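Local structure of putative acetyl-CoA acetyltransferase (Thermus thermophilus, 1ULQ) at residues V48-G54 with V110-V116; A100-W104 with V281-A285. The protein probably transfers acyl groups between coenzyme A thioesters as a member of the thiolase family, an activity linked to lipid metabolism. All blocks are in the same frame, centred on the assembly; numbering follows the deposited sequence.

Interaction 1. Residues V48-G54 with V110-V116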
ATOM      1  N   VAL C  48     -15.391 -34.887  16.296  1.00 12.94           N
ATOM      2  CA  VAL C  48     -15.554 -33.474  16.609  1.00 10.13           C
ATOM      3  C   VAL C  48     -16.740 -32.892  15.848  1.00  8.98           C
ATOM      4  O   VAL C  48     -16.888 -33.094  14.638  1.00  7.90           O
ATOM      5  CB  VAL C  48     -14.308 -32.669  16.233  1.00 10.61           C
ATOM      6  CG1 VAL C  48     -14.425 -31.256  16.774  1.00 10.77           C
ATOM      7  CG2 VAL C  48     -13.078 -33.339  16.771  1.00 11.04           C
ATOM      8  N   GLU C  49     -17.567 -32.153  16.579  1.00  6.73           N
ATOM      9  CA  GLU C  49     -18.770 -31.522  16.057  1.00  5.03           C
ATOM     10  C   GLU C  49     -18.518 -30.165  15.405  1.00  5.51           C
ATOM     11  O   GLU C  49     -18.965 -29.903  14.288  1.00  6.83           O
ATOM     12  CB  GLU C  49     -19.754 -31.352  17.206  1.00  3.58           C
ATOM     13  CG  GLU C  49     -21.033 -30.627  16.885  1.00  2.83           C
ATOM     14  CD  GLU C  49     -21.921 -31.411  15.963  1.00  3.18           C
ATOM     15  OE1 GLU C  49     -21.734 -32.644  15.854  1.00  3.28           O
ATOM     16  OE2 GLU C  49     -22.815 -30.791  15.354  1.00  4.48           O
ATOM     17  N   ASP C  50     -17.797 -29.302  16.106  1.00  5.02           N
ATOM     18  CA  ASP C  50     -17.521 -27.957  15.608  1.00  5.65           C
ATOM     19  C   ASP C  50     -16.223 -27.463  16.253  1.00  5.72           C
ATOM     20  O   ASP C  50     -15.808 -27.978  17.295  1.00  7.53           O
ATOM     21  CB  ASP C  50     -18.707 -27.046  15.979  1.00  5.47           C
ATOM     22  CG  ASP C  50     -18.608 -25.650  15.377  1.00  6.05           C
ATOM     23  OD1 ASP C  50     -17.852 -25.467  14.398  1.00  4.85           O
ATOM     24  OD2 ASP C  50     -19.314 -24.739  15.878  1.00  4.81           O
ATOM     25  N   VAL C  51     -15.571 -26.483  15.639  1.00  5.08           N
ATOM     26  CA  VAL C  51     -14.328 -25.959  16.202  1.00  4.18           C
ATOM     27  C   VAL C  51     -14.389 -24.453  16.367  1.00  3.62           C
ATOM     28  O   VAL C  51     -14.486 -23.712  15.397  1.00  2.56           O
ATOM     29  CB  VAL C  51     -13.095 -26.318  15.320  1.00  4.07           C
ATOM     30  CG1 VAL C  51     -11.939 -25.401  15.648  1.00  3.94           C
ATOM     31  CG2 VAL C  51     -12.667 -27.752  15.568  1.00  3.50           C
ATOM     32  N   TYR C  52     -14.348 -23.999  17.609  1.00  4.26           N
ATOM     33  CA  TYR C  52     -14.370 -22.569  17.871  1.00  6.08           C
ATOM     34  C   TYR C  52     -12.935 -22.122  18.064  1.00  5.47           C
ATOM     35  O   TYR C  52     -12.134 -22.836  18.665  1.00  5.92           O
ATOM     36  CB  TYR C  52     -15.169 -22.231  19.138  1.00  7.15           C
ATOM     37  CG  TYR C  52     -16.668 -22.327  18.987  1.00  9.68           C
ATOM     38  CD1 TYR C  52     -17.379 -23.383  19.559  1.00 10.56           C
ATOM     39  CD2 TYR C  52     -17.385 -21.348  18.301  1.00 10.21           C
ATOM     40  CE1 TYR C  52     -18.768 -23.461  19.457  1.00 10.94           C
ATOM     41  CE2 TYR C  52     -18.776 -21.419  18.194  1.00 11.61           C
ATOM     42  CZ  TYR C  52     -19.459 -22.477  18.777  1.00 11.46           C
ATOM     43  OH  TYR C  52     -20.832 -22.551  18.702  1.00 13.48           O
ATOM     44  N   ALA C  53     -12.616 -20.944  17.546  1.00  4.27           N
ATOM     45  CA  ALA C  53     -11.278 -20.390  17.675  1.00  3.76           C
ATOM     46  C   ALA C  53     -11.322 -18.872  17.778  1.00  4.10           C
ATOM     47  O   ALA C  53     -12.070 -18.204  17.059  1.00  4.05           O
ATOM     48  CB  ALA C  53     -10.426 -20.803  16.498  1.00  3.41           C
ATOM     49  N   GLY C  54     -10.509 -18.332  18.678  1.00  4.26           N
ATOM     50  CA  GLY C  54     -10.458 -16.893  18.863  1.00  4.24           C
ATOM     51  C   GLY C  54      -9.311 -16.259  18.102  1.00  4.73           C
ATOM     52  O   GLY C  54      -8.194 -16.776  18.107  1.00  5.48           O
ATOM     53  N   VAL C 110     -18.773 -33.579  21.222  1.00 13.01           N
ATOM     54  CA  VAL C 110     -17.348 -33.279  21.187  1.00 12.52           C
ATOM     55  C   VAL C 110     -17.091 -31.934  20.519  1.00 12.70           C
ATOM     56  O   VAL C 110     -17.400 -31.755  19.343  1.00 13.48           O
ATOM     57  CB  VAL C 110     -16.601 -34.361  20.407  1.00 12.43           C
ATOM     58  CG1 VAL C 110     -15.154 -33.972  20.242  1.00 13.08           C
ATOM     59  CG2 VAL C 110     -16.732 -35.693  21.130  1.00 12.12           C
ATOM     60  N   TYR C 111     -16.522 -30.995  21.268  1.00 12.67           N
ATOM     61  CA  TYR C 111     -16.222 -29.664  20.736  1.00 12.67           C
ATOM     62  C   TYR C 111     -14.792 -29.213  21.044  1.00 12.53           C
ATOM     63  O   TYR C 111     -14.187 -29.662  22.018  1.00 13.04           O
ATOM     64  CB  TYR C 111     -17.181 -28.632  21.321  1.00 12.93           C
ATOM     65  CG  TYR C 111     -18.568 -28.619  20.722  1.00 14.74           C
ATOM     66  CD1 TYR C 111     -19.503 -29.624  21.006  1.00 14.07           C
ATOM     67  CD2 TYR C 111     -18.965 -27.572  19.894  1.00 14.91           C
ATOM     68  CE1 TYR C 111     -20.803 -29.568  20.472  1.00 13.80           C
ATOM     69  CE2 TYR C 111     -20.254 -27.510  19.362  1.00 14.48           C
ATOM     70  CZ  TYR C 111     -21.166 -28.499  19.652  1.00 13.36           C
ATOM     71  OH  TYR C 111     -22.438 -28.373  19.137  1.00 12.51           O
ATOM     72  N   ILE C 112     -14.252 -28.324  20.216  1.00 11.49           N
ATOM     73  CA  ILE C 112     -12.912 -27.796  20.452  1.00 11.10           C
ATOM     74  C   ILE C 112     -12.982 -26.288  20.673  1.00 11.01           C
ATOM     75  O   ILE C 112     -13.627 -25.571  19.909  1.00 11.70           O
ATOM     76  CB  ILE C 112     -11.940 -28.039  19.263  1.00 10.66           C
ATOM     77  CG1 ILE C 112     -11.671 -29.530  19.070  1.00 11.52           C
ATOM     78  CG2 ILE C 112     -10.617 -27.329  19.527  1.00  8.13           C
ATOM     79  CD1 ILE C 112     -10.632 -29.817  17.986  1.00 10.95           C
ATOM     80  N   GLY C 113     -12.329 -25.815  21.727  1.00 10.36           N
ATOM     81  CA  GLY C 113     -12.292 -24.392  22.004  1.00 10.54           C
ATOM     82  C   GLY C 113     -10.839 -24.008  21.821  1.00 10.81           C
ATOM     83  O   GLY C 113      -9.965 -24.564  22.480  1.00 11.48           O
ATOM     84  N   SER C 114     -10.553 -23.070  20.929  1.00 10.30           N
ATOM     85  CA  SER C 114      -9.165 -22.704  20.697  1.00  9.82           C
ATOM     86  C   SER C 114      -8.948 -21.250  20.301  1.00 10.20           C
ATOM     87  O   SER C 114      -9.895 -20.463  20.206  1.00  9.73           O
ATOM     88  CB  SER C 114      -8.595 -23.603  19.610  1.00  9.41           C
ATOM     89  OG  SER C 114      -9.448 -23.577  18.479  1.00  8.90           O
ATOM     90  N   GLY C 115      -7.683 -20.912  20.067  1.00 10.43           N
ATOM     91  CA  GLY C 115      -7.332 -19.564  19.679  1.00 10.41           C
ATOM     92  C   GLY C 115      -5.964 -19.510  19.038  1.00 10.34           C
ATOM     93  O   GLY C 115      -5.115 -20.361  19.300  1.00  9.99           O
ATOM     94  N   VAL C 116      -5.763 -18.509  18.185  1.00 10.85           N
ATOM     95  CA  VAL C 116      -4.490 -18.306  17.496  1.00 10.47           C
ATOM     96  C   VAL C 116      -4.281 -16.820  17.230  1.00  9.41           C
ATOM     97  O   VAL C 116      -5.237 -16.050  17.163  1.00  9.16           O
ATOM     98  CB  VAL C 116      -4.437 -19.071  16.135  1.00 10.60           C
ATOM     99  CG1 VAL C 116      -5.524 -18.565  15.199  1.00  9.08           C
ATOM    100  CG2 VAL C 116      -3.055 -18.904  15.489  1.00  8.17           C
TER

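Interaction 2. Residues A100-W104 with V281-A285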
ATOM      1  N   ALA C 100     -18.470 -24.980  25.501  1.00  9.96           N
ATOM      2  CA  ALA C 100     -19.185 -25.475  26.652  1.00  9.48           C
ATOM      3  C   ALA C 100     -20.693 -25.261  26.499  1.00  9.37           C
ATOM      4  O   ALA C 100     -21.470 -26.190  26.663  1.00  9.87           O
ATOM      5  CB  ALA C 100     -18.674 -24.784  27.915  1.00  8.57           C
ATOM      6  N   ARG C 101     -21.104 -24.043  26.169  1.00  9.41           N
ATOM      7  CA  ARG C 101     -22.523 -23.736  26.055  1.00  9.03           C
ATOM      8  C   ARG C 101     -23.252 -24.615  25.057  1.00 10.13           C
ATOM      9  O   ARG C 101     -24.450 -24.873  25.219  1.00 11.00           O
ATOM     10  CB  ARG C 101     -22.730 -22.257  25.709  1.00  8.64           C
ATOM     11  CG  ARG C 101     -22.029 -21.313  26.661  1.00  8.39           C
ATOM     12  CD  ARG C 101     -22.872 -20.113  27.053  1.00 10.18           C
ATOM     13  NE  ARG C 101     -22.050 -19.126  27.757  1.00 13.57           N
ATOM     14  CZ  ARG C 101     -21.304 -18.207  27.148  1.00 13.89           C
ATOM     15  NH1 ARG C 101     -21.292 -18.138  25.822  1.00 14.42           N
ATOM     16  NH2 ARG C 101     -20.545 -17.377  27.856  1.00 12.02           N
ATOM     17  N   ALA C 102     -22.544 -25.067  24.028  1.00  9.65           N
ATOM     18  CA  ALA C 102     -23.145 -25.933  23.014  1.00  9.95           C
ATOM     19  C   ALA C 102     -23.374 -27.333  23.605  1.00 10.11           C
ATOM     20  O   ALA C 102     -24.405 -27.968  23.368  1.00  9.96           O
ATOM     21  CB  ALA C 102     -22.232 -26.021  21.793  1.00 10.21           C
ATOM     22  N   ILE C 103     -22.397 -27.806  24.371  1.00 10.01           N
ATOM     23  CA  ILE C 103     -22.477 -29.106  25.002  1.00  8.75           C
ATOM     24  C   ILE C 103     -23.620 -29.092  26.011  1.00  8.96           C
ATOM     25  O   ILE C 103     -24.351 -30.067  26.124  1.00 10.82           O
ATOM     26  CB  ILE C 103     -21.139 -29.447  25.682  1.00  8.21           C
ATOM     27  CG1 ILE C 103     -20.055 -29.592  24.608  1.00  7.79           C
ATOM     28  CG2 ILE C 103     -21.259 -30.711  26.491  1.00  9.04           C
ATOM     29  CD1 ILE C 103     -18.678 -29.891  25.153  1.00  8.47           C
ATOM     30  N   TRP C 104     -23.791 -27.984  26.724  1.00  9.26           N
ATOM     31  CA  TRP C 104     -24.878 -27.870  27.697  1.00 10.19           C
ATOM     32  C   TRP C 104     -26.238 -27.858  26.992  1.00 10.48           C
ATOM     33  O   TRP C 104     -27.233 -28.336  27.538  1.00 10.71           O
ATOM     34  CB  TRP C 104     -24.767 -26.583  28.528  1.00 11.55           C
ATOM     35  CG  TRP C 104     -23.585 -26.489  29.454  1.00 13.09           C
ATOM     36  CD1 TRP C 104     -22.849 -27.520  29.964  1.00 14.08           C
ATOM     37  CD2 TRP C 104     -23.029 -25.288  30.009  1.00 13.70           C
ATOM     38  NE1 TRP C 104     -21.866 -27.037  30.801  1.00 14.01           N
ATOM     39  CE2 TRP C 104     -21.955 -25.670  30.847  1.00 13.54           C
ATOM     40  CE3 TRP C 104     -23.336 -23.922  29.879  1.00 14.21           C
ATOM     41  CZ2 TRP C 104     -21.189 -24.738  31.554  1.00 13.58           C
ATOM     42  CZ3 TRP C 104     -22.571 -22.991  30.581  1.00 13.85           C
ATOM     43  CH2 TRP C 104     -21.510 -23.406  31.408  1.00 15.01           C
ATOM     44  N   VAL C 281     -16.260 -27.532  33.286  1.00  9.51           N
ATOM     45  CA  VAL C 281     -16.592 -26.114  33.189  1.00  8.22           C
ATOM     46  C   VAL C 281     -17.791 -25.829  34.107  1.00  9.24           C
ATOM     47  O   VAL C 281     -18.906 -26.309  33.876  1.00  8.35           O
ATOM     48  CB  VAL C 281     -16.933 -25.723  31.740  1.00  6.73           C
ATOM     49  CG1 VAL C 281     -17.343 -24.274  31.669  1.00  4.06           C
ATOM     50  CG2 VAL C 281     -15.736 -25.965  30.866  1.00  4.95           C
ATOM     51  N   ARG C 282     -17.549 -25.058  35.160  1.00  9.64           N
ATOM     52  CA  ARG C 282     -18.599 -24.726  36.108  1.00 10.61           C
ATOM     53  C   ARG C 282     -19.451 -23.523  35.714  1.00 10.75           C
ATOM     54  O   ARG C 282     -20.667 -23.647  35.611  1.00 10.97           O
ATOM     55  CB  ARG C 282     -18.001 -24.499  37.494  1.00 12.58           C
ATOM     56  CG  ARG C 282     -18.109 -25.704  38.418  1.00 13.68           C
ATOM     57  CD  ARG C 282     -19.144 -25.456  39.505  1.00 15.44           C
ATOM     58  NE  ARG C 282     -18.947 -26.341  40.653  1.00 16.38           N
ATOM     59  CZ  ARG C 282     -19.587 -26.222  41.812  1.00 16.06           C
ATOM     60  NH1 ARG C 282     -20.476 -25.252  41.996  1.00 14.52           N
ATOM     61  NH2 ARG C 282     -19.328 -27.078  42.791  1.00 17.09           N
ATOM     62  N   ALA C 283     -18.837 -22.363  35.504  1.00  9.42           N
ATOM     63  CA  ALA C 283     -19.612 -21.191  35.131  1.00  8.84           C
ATOM     64  C   ALA C 283     -18.817 -20.208  34.306  1.00  9.99           C
ATOM     65  O   ALA C 283     -17.590 -20.129  34.428  1.00 10.81           O
ATOM     66  CB  ALA C 283     -20.136 -20.507  36.369  1.00  8.82           C
ATOM     67  N   ILE C 284     -19.526 -19.453  33.469  1.00 10.05           N
ATOM     68  CA  ILE C 284     -18.900 -18.447  32.614  1.00  9.95           C
ATOM     69  C   ILE C 284     -19.589 -17.096  32.804  1.00 11.28           C
ATOM     70  O   ILE C 284     -20.790 -17.036  33.074  1.00 11.21           O
ATOM     71  CB  ILE C 284     -19.018 -18.815  31.135  1.00  8.43           C
ATOM     72  CG1 ILE C 284     -18.680 -20.284  30.934  1.00  8.17           C
ATOM     73  CG2 ILE C 284     -18.064 -17.976  30.326  1.00  6.28           C
ATOM     74  CD1 ILE C 284     -19.155 -20.817  29.601  1.00 10.83           C
ATOM     75  N   ALA C 285     -18.828 -16.015  32.653  1.00 12.02           N
ATOM     76  CA  ALA C 285     -19.374 -14.667  32.796  1.00 11.37           C
ATOM     77  C   ALA C 285     -18.586 -13.643  31.995  1.00 10.69           C
ATOM     78  O   ALA C 285     -17.360 -13.646  31.974  1.00 11.02           O
ATOM     79  CB  ALA C 285     -19.408 -14.257  34.266  1.00 11.63           C
TER

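Interaction 1. Residues V48-G54 with V110-V116
Ser114 and Tyr52 meet at one carbonyl. Tyr52 O accepts Ser114 OG at 2.8 Å and also the backbone N of Ser114, the two donors arriving from opposite faces of the carbonyl plane. The hydroxyl gets there because OG sits between its own backbone N and carbonyl carbon (chi1 52°). Tyr52 N gives a bond of 2.9 Å to Ile112 O. At the far end Val116 N bonds to Gly54 O at 3.0 Å. At the near end Glu49 N bonds to Val110 O at 2.8 Å. Strands 50-54 and 110-118 are parallel neighbours in the large mixed sheet of the thiolase fold. On one face Val51 CG2 packs alongside Ile112 CD1 at 3.8 Å. Just before the strand, the Val48 side chain crosses that of Ile112 at about a right angle, CG1 to CG1 4.0 Å. Helix 26-41 covers Ile112 through Leu34 and Leu37. On the other face the Tyr111 ring lies beside Tyr52, CD2 to CE1 4.1 Å. Glu49 CB stands over the Tyr111 ring, 4.1 Å from its centroid, in a CH-pi contact. The Glu49 carboxylate forms a salt bridge with Lys304 of the second subunit. Asp50 likewise pairs with Arg87 of that subunit.

Interaction 2. Residues A100-W104 with V281-A285
The last turn of helix 91-104 packs on the large mixed sheet, where the 100-104 and 281-285 segments run at 111° to each other. The contact is largely apolar, with no hydrogen bond across it. Ala100 CB touches Val281 CG1 at 4.0 Å. One turn on, the six-membered ring of Trp104 reaches the same methyl, CZ2 to Val281 CG1 3.9 Å. The ring edge also meets a backbone oxygen, with Val281 O lying in the ring plane 3.6 Å from CZ2. Next to it, Trp104 CH2 lies 3.9 Å from Ile284 CD1. With CG1 of Ile284 anti to its carbonyl carbon (chi1 -45°), this methyl touches both Trp104 and Arg101. Arg101 comes from the opposite direction, placing NE 3.8 Å from Ile284 CD1 and NH2 3.6 Å from Ile284 CG2. Its NE forms a salt bridge with Glu107 of the second subunit. Shortening Arg101 to an alanine would probably leave Ile284 less covered and that glutamate without its mate. Arg282 and Ala283 form a classic beta bulge opposite Val396 of strand 391-399. Ala285 packs on helix 298-308, while strand 4-16 borders Val281 through Ile6 and Trp104 through Ala4.

In the fold
From the N terminus, the chain first lays down strand 4-16 and helix 26-41, then enters residues 48-54. After helix 66-73 and strand 81-86 comes helix 91-104. Strand 110-118 then returns beside 48-54, so interaction 1 closes a loop of 55 residues. Interaction 2 leaves from inside that loop, at 100-104, and closes only at 281-285, 176 residues later. The two contacts therefore cross along the chain. Interaction 1 stays within the N-terminal thiolase region, whereas interaction 2 joins that region to the C-terminal one. Interaction 1 pairs two strands within the large sheet, and interaction 2 packs a helix on it. They touch where Tyr111 packs on Ala102 and Ile103. Both also border the second subunit.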